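Competence/damage-inducible protein CinA (PDB 2A9S) is of unknown function but belongs to the CinA family, some of whose members deamidate nicotinamide mononucleotide, an activity it may share. Local coordinates at residues A[80-85]-A[121-126]. Residues are numbered along the deposited sequence; the frame is centred on the assembly and turned at random.
Sequences GAVSRQ and VGLVHL
His125 swings its ring off strand 123-130 with CG opposite the carbonyl carbon (chi1 -77°), while Val82 sets CG1 anti to its backbone N (chi1 -180°), which brings this methyl to the edge of the imidazole. There CG1 of Val82 lies near the ring plane, 3.9 Å from CD2 of His125, and the same methyl meets CD2 of Leu123 at 3.7 Å as the two aliphatic side chains run alongside each other, pointing opposite ways. One face of the ring is covered by backbone: N of Arg84 lies over the middle of the imidazole, 3.4 Å above its plane, and C of Ser83 lies off-centre, 3.5 Å from CG of His125. Although N of Arg84 is also 3.5 Å from ND1 of His125, the angle is too poor for a hydrogen bond; ND1 pairs instead with NE2 of His137 on strand 135-141. Ser83 is the N-cap of helix 84-96: its OG caps N of Thr86 and donates a hydrogen bond to O of Gly80 (3.0 Å). The start of this helix packs on strand 123-130 of the mixed sheet through peptide-on-imidazole and methyl contacts, with no hydrogen bond between the two segments, while the bond to His137 probably helps fix the ring's rotation.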
ATOM      1  N   GLY A  80       6.715  -7.698 -20.415  1.00 24.14           N
ATOM      2  CA  GLY A  80       7.356  -6.768 -19.479  1.00 22.62           C
ATOM      3  C   GLY A  80       6.438  -6.525 -18.292  1.00 21.63           C
ATOM      4  O   GLY A  80       5.243  -6.831 -18.360  1.00 21.69           O
ATOM      5  N   ALA A  81       7.010  -5.988 -17.217  1.00 21.39           N
ATOM      6  CA  ALA A  81       6.266  -5.634 -16.007  1.00 20.76           C
ATOM      7  C   ALA A  81       5.299  -4.517 -16.329  1.00 20.12           C
ATOM      8  O   ALA A  81       4.186  -4.493 -15.816  1.00 19.75           O
ATOM      9  CB  ALA A  81       7.221  -5.218 -14.889  1.00 21.51           C
ATOM     10  N   VAL A  82       5.742  -3.596 -17.188  1.00 18.78           N
ATOM     11  CA  VAL A  82       4.895  -2.482 -17.657  1.00 18.12           C
ATOM     12  C   VAL A  82       4.239  -2.848 -18.986  1.00 18.10           C
ATOM     13  O   VAL A  82       4.816  -2.644 -20.084  1.00 19.15           O
ATOM     14  CB  VAL A  82       5.685  -1.156 -17.774  1.00 16.37           C
ATOM     15  CG1 VAL A  82       4.756  -0.009 -18.269  1.00 16.55           C
ATOM     16  CG2 VAL A  82       6.314  -0.800 -16.437  1.00 16.44           C
ATOM     17  N   SER A  83       3.035  -3.396 -18.898  1.00 17.74           N
ATOM     18  CA  SER A  83       2.305  -3.854 -20.091  1.00 17.80           C
ATOM     19  C   SER A  83       0.827  -4.024 -19.769  1.00 18.09           C
ATOM     20  O   SER A  83       0.438  -4.196 -18.601  1.00 17.01           O
ATOM     21  CB  SER A  83       2.894  -5.196 -20.599  1.00 18.59           C
ATOM     22  OG  SER A  83       2.614  -6.294 -19.732  1.00 18.12           O
ATOM     23  N   ARG A  84       0.005  -4.001 -20.809  1.00 18.30           N
ATOM     24  CA  ARG A  84      -1.414  -4.282 -20.684  1.00 19.18           C
ATOM     25  C   ARG A  84      -1.616  -5.669 -20.042  1.00 18.76           C
ATOM     26  O   ARG A  84      -2.417  -5.819 -19.113  1.00 17.11           O
ATOM     27  CB  ARG A  84      -2.053  -4.192 -22.078  1.00 20.33           C
ATOM     28  CG  ARG A  84      -3.498  -4.585 -22.134  1.00 24.88           C
ATOM     29  CD  ARG A  84      -3.940  -4.801 -23.579  1.00 30.03           C
ATOM     30  NE  ARG A  84      -5.305  -5.305 -23.589  1.00 35.53           N
ATOM     31  CZ  ARG A  84      -5.636  -6.596 -23.639  1.00 37.36           C
ATOM     32  NH1 ARG A  84      -4.686  -7.530 -23.704  1.00 38.73           N
ATOM     33  NH2 ARG A  84      -6.916  -6.953 -23.622  1.00 35.75           N
ATOM     34  N   GLN A  85      -0.843  -6.651 -20.508  1.00 18.43           N
ATOM     35  CA  GLN A  85      -0.947  -8.029 -20.025  1.00 19.31           C
ATOM     36  C   GLN A  85      -0.643  -8.196 -18.530  1.00 18.63           C
ATOM     37  O   GLN A  85      -1.366  -8.908 -17.823  1.00 19.22           O
ATOM     38  CB  GLN A  85      -0.060  -8.964 -20.861  1.00 19.38           C
ATOM     39  CG  GLN A  85      -0.528  -9.100 -22.325  1.00 21.87           C
ATOM     40  CD  GLN A  85      -0.067  -7.940 -23.249  1.00 24.56           C
ATOM     41  OE1 GLN A  85       0.618  -6.986 -22.825  1.00 21.39           O
ATOM     42  NE2 GLN A  85      -0.447  -8.037 -24.529  1.00 25.64           N
ATOM     43  N   VAL A 121       9.259   7.132 -19.494  1.00 11.38           N
ATOM     44  CA  VAL A 121       8.794   7.640 -18.206  1.00 12.45           C
ATOM     45  C   VAL A 121       7.388   8.233 -18.395  1.00 12.55           C
ATOM     46  O   VAL A 121       7.137   8.921 -19.379  1.00 11.69           O
ATOM     47  CB  VAL A 121       9.790   8.669 -17.617  1.00 12.57           C
ATOM     48  CG1 VAL A 121       9.251   9.270 -16.284  1.00 13.09           C
ATOM     49  CG2 VAL A 121      11.186   7.988 -17.400  1.00 12.66           C
ATOM     50  N   GLY A 122       6.473   7.916 -17.471  1.00 10.61           N
ATOM     51  CA  GLY A 122       5.107   8.427 -17.544  1.00 11.10           C
ATOM     52  C   GLY A 122       4.095   7.463 -18.182  1.00 11.33           C
ATOM     53  O   GLY A 122       2.885   7.725 -18.155  1.00 11.19           O
ATOM     54  N   LEU A 123       4.588   6.372 -18.759  1.00  9.89           N
ATOM     55  CA  LEU A 123       3.729   5.331 -19.307  1.00 10.62           C
ATOM     56  C   LEU A 123       3.177   4.494 -18.166  1.00  9.68           C
ATOM     57  O   LEU A 123       3.947   3.967 -17.352  1.00 10.00           O
ATOM     58  CB  LEU A 123       4.522   4.396 -20.244  1.00 11.08           C
ATOM     59  CG  LEU A 123       3.790   3.106 -20.623  1.00 11.59           C
ATOM     60  CD1 LEU A 123       2.582   3.373 -21.496  1.00 12.63           C
ATOM     61  CD2 LEU A 123       4.733   2.116 -21.286  1.00 10.11           C
ATOM     62  N   VAL A 124       1.858   4.352 -18.092  1.00  9.45           N
ATOM     63  CA  VAL A 124       1.266   3.588 -17.000  1.00 10.06           C
ATOM     64  C   VAL A 124       0.124   2.768 -17.598  1.00 10.68           C
ATOM     65  O   VAL A 124      -0.685   3.301 -18.357  1.00 12.06           O
ATOM     66  CB  VAL A 124       0.693   4.498 -15.865  1.00 10.89           C
ATOM     67  CG1 VAL A 124      -0.039   3.643 -14.767  1.00 12.67           C
ATOM     68  CG2 VAL A 124       1.771   5.396 -15.235  1.00  9.53           C
ATOM     69  N   HIS A 125       0.078   1.490 -17.259  1.00 10.81           N
ATOM     70  CA  HIS A 125      -1.032   0.622 -17.646  1.00 11.21           C
ATOM     71  C   HIS A 125      -1.914   0.427 -16.410  1.00 10.90           C
ATOM     72  O   HIS A 125      -1.407   0.081 -15.341  1.00 10.08           O
ATOM     73  CB  HIS A 125      -0.512  -0.719 -18.156  1.00 12.51           C
ATOM     74  CG  HIS A 125       0.037  -0.647 -19.555  1.00 12.55           C
ATOM     75  ND1 HIS A 125      -0.776  -0.643 -20.669  1.00 16.62           N
ATOM     76  CD2 HIS A 125       1.301  -0.494 -20.010  1.00 14.96           C
ATOM     77  CE1 HIS A 125      -0.036  -0.531 -21.755  1.00 13.33           C
ATOM     78  NE2 HIS A 125       1.229  -0.453 -21.386  1.00 13.60           N
ATOM     79  N   LEU A 126      -3.214   0.679 -16.570  1.00 10.24           N
ATOM     80  CA  LEU A 126      -4.172   0.519 -15.471  1.00 10.94           C
ATOM     81  C   LEU A 126      -5.240  -0.458 -15.920  1.00 12.53           C
ATOM     82  O   LEU A 126      -5.696  -0.428 -17.089  1.00 12.02           O
ATOM     83  CB  LEU A 126      -4.823   1.854 -15.064  1.00 12.05           C
ATOM     84  CG  LEU A 126      -3.932   3.015 -14.626  1.00 12.16           C
ATOM     85  CD1 LEU A 126      -3.519   3.861 -15.843  1.00 11.75           C
ATOM     86  CD2 LEU A 126      -4.660   3.864 -13.606  1.00 14.31           C
TER